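Local coordinates for PlzA (PDB 7MIE), which binds the second messenger c-di-GMP through a PilZ domain and probably acts as a signalling receptor in the tick-borne spirochaete Borrelia burgdorferi, at residues M60-Y65 with P90-N95; K80-E85 with Y136-L141; S120-S125 with E142-A147. All blocks are in the same frame, centred on the assembly; numbering follows the deposited sequence. Where two conformers were deposited one is given.

Contact 1: residues M60-Y65 with P90-N95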
loop_
_atom_site.group_PDB
_atom_site.type_symbol
_atom_site.label_atom_id
_atom_site.label_comp_id
_atom_site.label_asym_id
_atom_site.label_seq_id
_atom_site.Cartn_x
_atom_site.Cartn_y
_atom_site.Cartn_z
ATOM N N MET A 60 12.486 -13.612 0.405
ATOM C CA MET A 60 11.766 -14.869 0.432
ATOM C C MET A 60 12.729 -16.006 0.075
ATOM O O MET A 60 13.484 -15.847 -0.876
ATOM C CB MET A 60 10.672 -14.826 -0.633
ATOM C CG MET A 60 10.271 -16.199 -1.155
ATOM S SD MET A 60 9.003 -16.891 -0.100
ATOM C CE MET A 60 7.729 -15.696 -0.548
ATOM N N ARG A 61 12.689 -17.104 0.844
ATOM C CA ARG A 61 13.476 -18.291 0.552
ATOM C C ARG A 61 12.554 -19.462 0.261
ATOM O O ARG A 61 11.584 -19.719 0.992
ATOM C CB ARG A 61 14.219 -18.736 1.810
ATOM C CG ARG A 61 15.579 -18.111 1.972
ATOM C CD ARG A 61 16.593 -18.832 1.084
ATOM N NE ARG A 61 17.381 -17.717 1.480
ATOM C CZ ARG A 61 18.299 -17.729 2.434
ATOM N NH1 ARG A 61 18.624 -18.869 3.028
ATOM N NH2 ARG A 61 18.926 -16.607 2.730
ATOM N N ILE A 62 12.888 -20.186 -0.819
ATOM C CA ILE A 62 12.132 -21.364 -1.229
ATOM C C ILE A 62 13.165 -22.444 -1.493
ATOM O O ILE A 62 13.755 -22.488 -2.573
ATOM C CB ILE A 62 11.266 -21.071 -2.465
ATOM C CG1 ILE A 62 10.333 -19.862 -2.239
ATOM C CG2 ILE A 62 10.443 -22.324 -2.836
ATOM C CD1 ILE A 62 9.977 -19.131 -3.506
ATOM N N GLY A 63 13.439 -23.255 -0.465
ATOM C CA GLY A 63 14.632 -24.087 -0.486
ATOM C C GLY A 63 15.880 -23.205 -0.480
ATOM O O GLY A 63 16.048 -22.356 0.402
ATOM N N SER A 64 16.745 -23.394 -1.485
ATOM C CA SER A 64 17.935 -22.557 -1.539
ATOM C C SER A 64 17.704 -21.390 -2.508
ATOM O O SER A 64 18.524 -20.476 -2.565
ATOM C CB SER A 64 19.164 -23.365 -1.902
ATOM O OG SER A 64 19.025 -23.801 -3.232
ATOM N N TYR A 65 16.541 -21.369 -3.175
ATOM C CA TYR A 65 16.193 -20.243 -4.023
ATOM C C TYR A 65 15.887 -19.024 -3.157
ATOM O O TYR A 65 15.239 -19.150 -2.121
ATOM C CB TYR A 65 14.956 -20.593 -4.845
ATOM C CG TYR A 65 14.415 -19.463 -5.678
ATOM C CD1 TYR A 65 14.981 -19.152 -6.895
ATOM C CD2 TYR A 65 13.404 -18.628 -5.198
ATOM C CE1 TYR A 65 14.504 -18.102 -7.675
ATOM C CE2 TYR A 65 12.902 -17.597 -5.972
ATOM C CZ TYR A 65 13.460 -17.321 -7.204
ATOM O OH TYR A 65 12.999 -16.286 -7.978
ATOM N N PRO A 90 6.235 -19.109 -9.725
ATOM C CA PRO A 90 6.514 -20.469 -10.169
ATOM C C PRO A 90 7.407 -21.272 -9.208
ATOM O O PRO A 90 7.243 -22.495 -9.082
ATOM C CB PRO A 90 7.099 -20.307 -11.592
ATOM C CG PRO A 90 7.522 -18.861 -11.707
ATOM C CD PRO A 90 6.753 -18.086 -10.653
ATOM N N ALA A 91 8.373 -20.605 -8.557
ATOM C CA ALA A 91 9.207 -21.307 -7.583
ATOM C C ALA A 91 8.349 -21.854 -6.445
ATOM O O ALA A 91 8.586 -22.954 -5.945
ATOM C CB ALA A 91 10.320 -20.431 -7.045
ATOM N N LEU A 92 7.361 -21.068 -5.996
ATOM C CA LEU A 92 6.502 -21.528 -4.902
ATOM C C LEU A 92 5.700 -22.742 -5.354
ATOM O O LEU A 92 5.514 -23.649 -4.562
ATOM C CB LEU A 92 5.524 -20.426 -4.472
ATOM C CG LEU A 92 6.110 -19.361 -3.553
ATOM C CD1 LEU A 92 5.122 -18.194 -3.445
ATOM C CD2 LEU A 92 6.418 -19.930 -2.172
ATOM N N ALA A 93 5.239 -22.724 -6.612
ATOM C CA ALA A 93 4.415 -23.823 -7.112
ATOM C C ALA A 93 5.188 -25.126 -7.067
ATOM O O ALA A 93 4.589 -26.167 -6.838
ATOM C CB ALA A 93 3.974 -23.519 -8.515
ATOM N N LYS A 94 6.507 -25.055 -7.286
ATOM C CA LYS A 94 7.333 -26.254 -7.284
ATOM C C LYS A 94 7.525 -26.763 -5.853
ATOM O O LYS A 94 7.907 -27.907 -5.627
ATOM C CB LYS A 94 8.625 -25.925 -8.021
ATOM C CG LYS A 94 8.387 -25.745 -9.515
ATOM C CD LYS A 94 9.605 -25.323 -10.296
ATOM C CE LYS A 94 9.535 -25.869 -11.707
ATOM N NZ LYS A 94 10.858 -25.784 -12.371
ATOM N N ASN A 95 7.257 -25.911 -4.863
ATOM C CA ASN A 95 7.472 -26.286 -3.478
ATOM C C ASN A 95 6.133 -26.366 -2.727
ATOM O O ASN A 95 6.083 -26.079 -1.538
ATOM C CB ASN A 95 8.399 -25.250 -2.822
ATOM C CG ASN A 95 9.065 -25.758 -1.563
ATOM O OD1 ASN A 95 9.619 -26.855 -1.588
ATOM N ND2 ASN A 95 9.010 -24.995 -0.466
#
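Ile62 turns its two branches to different residues of helix 88-94 and its end. CG1 lies beside the backbone N (chi1 -55°), and its CD1 is carried out to Ala91 and Leu92. CG2, anti to that N, meets Asn95 and the carbonyl oxygen of Ala91. On the other side, Leu92 has CG beside its own N (chi1 -80°), which swings its isopropyl end (CG, CD2) over to the strand although its CB does not point there.

Ile62 CD1 sits 3.8 Å from Ala91 CB and 3.9 Å from Leu92 CG. The Ile62 and Leu92 side chains cross at about a right angle. Ile62 CG2 lies 3.6 Å from Asn95 CB, and these two side chains run past each other in opposite directions. Asn95 contributes its aliphatic part here; its ND2 donates to Leu98 O, which satisfies that nitrogen while the carbon packs.

Tyr65 adds a CH-pi contact. Ala91 CB stands over one face of the ring, 4.2 Å from the centroid of Tyr65 and displaced toward the rim. A type II' turn from Ile62 to Tyr65 brings both side chains to Ala91, and Gly63 takes a positive phi.

Across these segments the packing is mainly apolar, without hydrogen bonds, and sets the helix on the end of a beta hairpin. The axis of 90-94 passes 9.3 Å from that of 60-62, at 40°. Met60 reaches on to Val88 and to Leu141 of strand 134-143. Leu92 also touches Leu139, so helix 88-94 packs against strands 57-62 and 134-143 of one sheet.

Contact 2: residues K80-E85 with Y136-L141. With EDO (1,2-ethanediol), chain F.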
loop_
_atom_site.group_PDB
_atom_site.type_symbol
_atom_site.label_atom_id
_atom_site.label_comp_id
_atom_site.label_asym_id
_atom_site.label_seq_id
_atom_site.Cartn_x
_atom_site.Cartn_y
_atom_site.Cartn_z
ATOM N N LYS A 80 1.002 -8.967 2.017
ATOM C CA LYS A 80 1.014 -9.019 0.564
ATOM C C LYS A 80 2.356 -8.480 0.078
ATOM O O LYS A 80 2.798 -7.414 0.498
ATOM C CB LYS A 80 -0.116 -8.198 -0.062
ATOM C CG LYS A 80 -1.496 -8.792 0.165
ATOM C CD LYS A 80 -2.613 -8.041 -0.567
ATOM C CE LYS A 80 -3.952 -8.384 0.037
ATOM N NZ LYS A 80 -5.004 -7.549 -0.596
ATOM N N LEU A 81 2.967 -9.241 -0.837
ATOM C CA LEU A 81 4.309 -8.914 -1.318
ATOM C C LEU A 81 4.298 -8.776 -2.833
ATOM O O LEU A 81 3.597 -9.535 -3.522
ATOM C CB LEU A 81 5.320 -10.009 -0.934
ATOM C CG LEU A 81 5.513 -10.334 0.554
ATOM C CD1 LEU A 81 6.766 -11.230 0.731
ATOM C CD2 LEU A 81 5.713 -9.032 1.360
ATOM N N ILE A 82 5.126 -7.832 -3.326
ATOM C CA ILE A 82 5.313 -7.619 -4.761
ATOM C C ILE A 82 6.644 -8.227 -5.188
ATOM O O ILE A 82 7.712 -7.939 -4.603
ATOM C CB ILE A 82 5.316 -6.108 -5.083
ATOM C CG1 ILE A 82 3.932 -5.485 -4.826
ATOM C CG2 ILE A 82 5.805 -5.854 -6.525
ATOM C CD1 ILE A 82 4.027 -3.944 -4.653
ATOM N N PHE A 83 6.550 -9.039 -6.262
ATOM C CA PHE A 83 7.743 -9.556 -6.934
ATOM C C PHE A 83 7.613 -9.363 -8.439
ATOM O O PHE A 83 6.509 -9.306 -8.987
ATOM C CB PHE A 83 7.883 -11.064 -6.655
ATOM C CG PHE A 83 8.220 -11.438 -5.231
ATOM C CD1 PHE A 83 9.520 -11.320 -4.749
ATOM C CD2 PHE A 83 7.207 -11.858 -4.370
ATOM C CE1 PHE A 83 9.804 -11.645 -3.424
ATOM C CE2 PHE A 83 7.499 -12.174 -3.052
ATOM C CZ PHE A 83 8.796 -12.085 -2.595
ATOM N N GLN A 84 8.764 -9.395 -9.123
ATOM C CA GLN A 84 8.701 -9.463 -10.585
ATOM C C GLN A 84 8.013 -10.760 -11.009
ATOM O O GLN A 84 8.112 -11.770 -10.335
ATOM C CB GLN A 84 10.102 -9.529 -11.200
ATOM C CG GLN A 84 10.906 -8.271 -10.950
ATOM C CD GLN A 84 12.296 -8.384 -11.543
ATOM O OE1 GLN A 84 12.989 -9.396 -11.402
ATOM N NE2 GLN A 84 12.711 -7.330 -12.214
ATOM N N GLU A 85 7.344 -10.731 -12.153
ATOM C CA GLU A 85 6.707 -11.931 -12.685
ATOM C C GLU A 85 7.774 -12.986 -13.000
ATOM O O GLU A 85 8.915 -12.623 -13.299
ATOM C CB GLU A 85 5.899 -11.543 -13.919
ATOM C CG GLU A 85 5.118 -12.670 -14.557
ATOM C CD GLU A 85 4.380 -12.227 -15.820
ATOM O OE1 GLU A 85 3.111 -12.151 -15.778
ATOM O OE2 GLU A 85 5.071 -11.879 -16.814
ATOM N N TYR A 136 4.496 -7.807 -12.915
ATOM C CA TYR A 136 4.665 -8.089 -11.502
ATOM C C TYR A 136 3.583 -9.039 -11.029
ATOM O O TYR A 136 2.508 -9.161 -11.632
ATOM C CB TYR A 136 4.586 -6.796 -10.660
ATOM C CG TYR A 136 5.719 -5.841 -10.933
ATOM C CD1 TYR A 136 6.918 -5.928 -10.237
ATOM C CD2 TYR A 136 5.622 -4.920 -11.956
ATOM C CE1 TYR A 136 7.983 -5.088 -10.532
ATOM C CE2 TYR A 136 6.685 -4.082 -12.280
ATOM C CZ TYR A 136 7.864 -4.158 -11.554
ATOM O OH TYR A 136 8.911 -3.335 -11.872
ATOM N N ASN A 137 3.874 -9.696 -9.896
ATOM C CA ASN A 137 2.847 -10.434 -9.168
ATOM C C ASN A 137 2.709 -9.840 -7.771
ATOM O O ASN A 137 3.695 -9.442 -7.150
ATOM C CB ASN A 137 3.175 -11.927 -8.993
ATOM C CG ASN A 137 3.215 -12.689 -10.313
ATOM O OD1 ASN A 137 4.216 -13.360 -10.606
ATOM N ND2 ASN A 137 2.146 -12.657 -11.105
ATOM N N LEU A 138 1.459 -9.850 -7.292
ATOM C CA LEU A 138 1.154 -9.473 -5.903
ATOM C C LEU A 138 0.714 -10.762 -5.208
ATOM O O LEU A 138 -0.266 -11.387 -5.643
ATOM C CB LEU A 138 0.021 -8.440 -5.925
ATOM C CG LEU A 138 -0.416 -7.907 -4.544
ATOM C CD1 LEU A 138 0.695 -7.085 -3.909
ATOM C CD2 LEU A 138 -1.650 -7.042 -4.676
ATOM N N LEU A 139 1.446 -11.194 -4.167
ATOM C CA LEU A 139 1.252 -12.489 -3.513
ATOM C C LEU A 139 0.737 -12.308 -2.090
ATOM O O LEU A 139 1.456 -11.714 -1.273
ATOM C CB LEU A 139 2.602 -13.201 -3.381
ATOM C CG LEU A 139 3.104 -13.989 -4.594
ATOM C CD1 LEU A 139 3.421 -13.059 -5.745
ATOM C CD2 LEU A 139 4.325 -14.817 -4.228
ATOM N N THR A 140 -0.403 -12.950 -1.780
ATOM C CA THR A 140 -0.898 -12.941 -0.410
ATOM C C THR A 140 -0.324 -14.171 0.283
ATOM O O THR A 140 -0.569 -15.306 -0.186
ATOM C CB THR A 140 -2.432 -12.971 -0.417
ATOM O OG1 THR A 140 -2.991 -11.877 -1.158
ATOM C CG2 THR A 140 -3.013 -13.017 0.993
ATOM N N LEU A 141 0.423 -13.953 1.357
ATOM C CA LEU A 141 1.137 -15.003 2.065
ATOM C C LEU A 141 0.667 -15.036 3.517
ATOM O O LEU A 141 0.731 -14.016 4.203
ATOM C CB LEU A 141 2.640 -14.716 1.998
ATOM C CG LEU A 141 3.233 -14.766 0.585
ATOM C CD1 LEU A 141 4.562 -14.025 0.569
ATOM C CD2 LEU A 141 3.443 -16.232 0.194
HETATM C C1 EDO F . -3.250 -10.416 -4.577
HETATM O O1 EDO F . -2.548 -11.423 -3.831
HETATM C C2 EDO F . -4.593 -10.723 -5.078
HETATM O O2 EDO F . -4.900 -12.096 -4.924
HETATM O O HOH W 1 6.649 -14.143 -9.456
HETATM O O HOH W 2 11.039 -5.281 -12.802
HETATM O O HOH W 3 2.226 -14.106 -13.498
HETATM O O HOH W 4 2.197 -10.047 -14.401
#
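Lys80 and Tyr136 bury the most surface here, followed by Asn137. Lys80 pairs with Thr140 at a non-hydrogen-bonded position of two antiparallel strands. Their side chains lie side by side and point the same way. The extended lysine chain runs past the threonine hydroxyl, with Lys80 CG 3.7 Å from Thr140 OG1. Its ammonium goes on to a salt bridge with Glu41.

Tyr136 faces Gln84 in another such pair, but the two side chains diverge. CG of Tyr136 lies beside its backbone N (chi1 -66°), which sets the ring next to the neighbouring strand. Phe83 O meets the ring edge, 3.6 Å from Tyr136 CD1. Ile82 CG2 approaches obliquely, 3.9 Å from the same Tyr136 CD1. A water joins Tyr136 OH to Gln84 NE2.

Asn137 is paired with Phe83 through two backbone bonds, Asn137 N to Phe83 O (2.8 Å) and Phe83 N to Asn137 O (3.0 Å). Its OD1 lies 3.5 Å from Glu85 CA and accepts from a water that also donates to Gln84 O. Its ND2 donates to Ser127 O on the next strand and to a second water, which reaches Glu85 OE1. The amide is thus held at both ends. Leu81 and Leu139 form a second two-bond pair.

Leu81, Phe83 and Leu139 share a face with Asn137. Phe83 and Leu139 meet helix 88-94 there; Leu81 and Leu141 meet strand 57-62. Lys80, Ile82, Leu138 and Thr140 form the mixed opposite face. The middle thus rests on backbone bonds and apolar packing, while waters link the polar groups at the Glu85 end.

Contact 3: residues S120-S125 with E142-A147. With EDO (1,2-ethanediol), chain F.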
loop_
_atom_site.group_PDB
_atom_site.type_symbol
_atom_site.label_atom_id
_atom_site.label_comp_id
_atom_site.label_asym_id
_atom_site.label_seq_id
_atom_site.Cartn_x
_atom_site.Cartn_y
_atom_site.Cartn_z
ATOM N N SER A 120 7.892 -19.359 8.334
ATOM C CA SER A 120 7.193 -20.160 7.335
ATOM C C SER A 120 5.903 -19.476 6.885
ATOM O O SER A 120 5.131 -18.984 7.734
ATOM C CB SER A 120 6.850 -21.525 7.907
ATOM O OG SER A 120 8.041 -22.270 7.981
ATOM N N VAL A 121 5.673 -19.467 5.560
ATOM C CA VAL A 121 4.448 -18.916 4.976
ATOM C C VAL A 121 3.860 -19.860 3.929
ATOM O O VAL A 121 4.548 -20.752 3.385
ATOM C CB VAL A 121 4.692 -17.525 4.351
ATOM C CG1 VAL A 121 5.134 -16.487 5.399
ATOM C CG2 VAL A 121 5.655 -17.609 3.163
ATOM N N LYS A 122 2.573 -19.664 3.631
ATOM C CA LYS A 122 1.937 -20.398 2.545
ATOM C C LYS A 122 1.215 -19.397 1.649
ATOM O O LYS A 122 0.658 -18.387 2.125
ATOM C CB LYS A 122 1.002 -21.487 3.087
ATOM C CG LYS A 122 -0.146 -21.022 3.958
ATOM C CD LYS A 122 -1.245 -22.076 4.143
ATOM C CE LYS A 122 -2.577 -21.436 4.484
ATOM N NZ LYS A 122 -3.497 -22.350 5.212
ATOM N N LEU A 123 1.239 -19.666 0.347
ATOM C CA LEU A 123 0.613 -18.764 -0.604
ATOM C C LEU A 123 -0.901 -18.959 -0.555
ATOM O O LEU A 123 -1.378 -20.073 -0.769
ATOM C CB LEU A 123 1.136 -19.094 -2.009
ATOM C CG LEU A 123 0.604 -18.206 -3.145
ATOM C CD1 LEU A 123 1.130 -16.773 -2.994
ATOM C CD2 LEU A 123 1.061 -18.781 -4.499
ATOM N N LEU A 124 -1.654 -17.870 -0.362
ATOM C CA LEU A 124 -3.116 -17.966 -0.368
ATOM C C LEU A 124 -3.707 -17.578 -1.717
ATOM O O LEU A 124 -4.748 -18.132 -2.118
ATOM C CB LEU A 124 -3.746 -17.076 0.715
ATOM C CG LEU A 124 -3.401 -17.427 2.158
ATOM C CD1 LEU A 124 -4.170 -16.496 3.110
ATOM C CD2 LEU A 124 -3.748 -18.879 2.453
ATOM N N SER A 125 -3.122 -16.566 -2.361
ATOM C CA SER A 125 -3.662 -15.993 -3.575
ATOM C C SER A 125 -2.554 -15.220 -4.268
ATOM O O SER A 125 -1.582 -14.864 -3.597
ATOM C CB SER A 125 -4.792 -15.010 -3.208
ATOM O OG SER A 125 -5.448 -14.609 -4.420
ATOM N N GLU A 142 0.298 -16.236 3.984
ATOM C CA GLU A 142 -0.135 -16.411 5.361
ATOM C C GLU A 142 1.016 -16.949 6.213
ATOM O O GLU A 142 1.708 -17.889 5.824
ATOM C CB GLU A 142 -1.298 -17.408 5.372
ATOM C CG GLU A 142 -1.772 -17.714 6.794
ATOM C CD GLU A 142 -3.077 -18.485 6.833
ATOM O OE1 GLU A 142 -3.058 -19.630 7.314
ATOM O OE2 GLU A 142 -4.096 -17.932 6.371
ATOM N N PHE A 143 1.201 -16.369 7.408
ATOM C CA PHE A 143 2.150 -16.833 8.407
ATOM C C PHE A 143 1.698 -18.187 8.960
ATOM O O PHE A 143 0.584 -18.327 9.434
ATOM C CB PHE A 143 2.271 -15.776 9.512
ATOM C CG PHE A 143 3.043 -14.553 9.062
ATOM C CD1 PHE A 143 4.428 -14.595 8.914
ATOM C CD2 PHE A 143 2.377 -13.382 8.743
ATOM C CE1 PHE A 143 5.135 -13.480 8.483
ATOM C CE2 PHE A 143 3.071 -12.256 8.313
ATOM C CZ PHE A 143 4.456 -12.316 8.186
ATOM N N LEU A 144 2.561 -19.191 8.891
ATOM C CA LEU A 144 2.243 -20.506 9.437
ATOM C C LEU A 144 2.634 -20.643 10.918
ATOM O O LEU A 144 2.239 -21.595 11.584
ATOM C CB LEU A 144 2.875 -21.584 8.552
ATOM C CG LEU A 144 2.219 -21.726 7.173
ATOM C CD1 LEU A 144 2.893 -22.809 6.350
ATOM C CD2 LEU A 144 0.714 -22.007 7.287
ATOM N N SER A 145 3.458 -19.737 11.416
ATOM C CA SER A 145 3.633 -19.615 12.854
ATOM C C SER A 145 3.449 -18.144 13.201
ATOM O O SER A 145 3.441 -17.313 12.302
ATOM C CB SER A 145 4.982 -20.107 13.286
ATOM O OG SER A 145 6.001 -19.296 12.726
ATOM N N PRO A 146 3.268 -17.792 14.492
ATOM C CA PRO A 146 3.119 -16.391 14.904
ATOM C C PRO A 146 4.095 -15.392 14.275
ATOM O O PRO A 146 5.313 -15.543 14.360
ATOM C CB PRO A 146 3.280 -16.454 16.442
ATOM C CG PRO A 146 3.645 -17.911 16.772
ATOM C CD PRO A 146 3.111 -18.730 15.618
ATOM N N ALA A 147 3.536 -14.342 13.651
ATOM C CA ALA A 147 4.293 -13.141 13.375
ATOM C C ALA A 147 4.797 -12.566 14.698
ATOM O O ALA A 147 4.218 -12.815 15.758
ATOM C CB ALA A 147 3.411 -12.142 12.661
HETATM C C1 EDO F . -3.250 -10.416 -4.577
HETATM O O1 EDO F . -2.548 -11.423 -3.831
HETATM C C2 EDO F . -4.593 -10.723 -5.078
HETATM O O2 EDO F . -4.900 -12.096 -4.924
#
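Val121 comes unusually close to Glu142. Its CA lies only 3.0 Å from Glu142 O, a CA-H...O contact between neighbouring strands of a hairpin. The same oxygen accepts from the next residue: Lys122 N donates to Glu142 O (3.0 Å), and Glu142 N donates to Lys122 O (2.9 Å). Lys122 and Glu142 are thus an antiparallel hydrogen-bonded pair. Val121 and Phe143 make the next, non-hydrogen-bonded pair. Their side chains run side by side on the buried face, with Val121 CG1 4.1 Å from Phe143 CD1. The Phe143 ring also carries Ala147 CB over the centre of one face, placed there as the chain folds back. The pairing closes with Leu144 N bonded to Ser120 O at 2.8 Å, nearly straight at the hydrogen (173°).

At the other end the strand has a classic beta bulge, where Leu124 and Ser125 both face Thr140. Leu124 still reaches across to Glu142, its CD1 3.6 Å from Glu142 OE2. Ser125 OG donates to O2 of a bound 1,2-ethanediol, probably from the crystallisation liquor.

On the other face, Lys122 has CG between its backbone N and carbonyl carbon (chi1 60°), and the chain is extended beyond. Glu142 is extended too, with CG opposite its N (chi1 177°). The two stand alongside each other, and Lys122 NZ reaches Glu142 OE1 in a long salt bridge of 3.5 Å. Leu144 crosses the lysine at about a right angle; its CD2 lies 3.6 Å from Lys122 CG.

Charged and apolar groups therefore share one face. The ion pair stands at the partly exposed outer end, and the lysine methylenes pack against Leu144. On the face of Val121 and Phe143, both side chains also touch Ile101. One cost remains: Ser145 N is buried without a partner.

All three contacts belong to one antiparallel sheet. Contact 2 lies nearest the chain centre, about 12 Å from centre to centre, contact 3 about 19 Å and contact 1 about 25 Å. Yet contact 1 has no exposed residue among those touching, against two each in contacts 2 and 3. Contacts 2 and 3 pair strand 134-143 with strands 78-84 and 119-131; both are held by backbone hydrogen bonds. Contact 1 has none across it and is mainly apolar, with one CH-pi contact. Leu92 touches Leu123, and Met60 touches Phe83. The Thr140 backbone probably bonds to Leu124 and Ser125. Polar links lie at the ends and edges: waters near Glu85, an ion pair in contact 3.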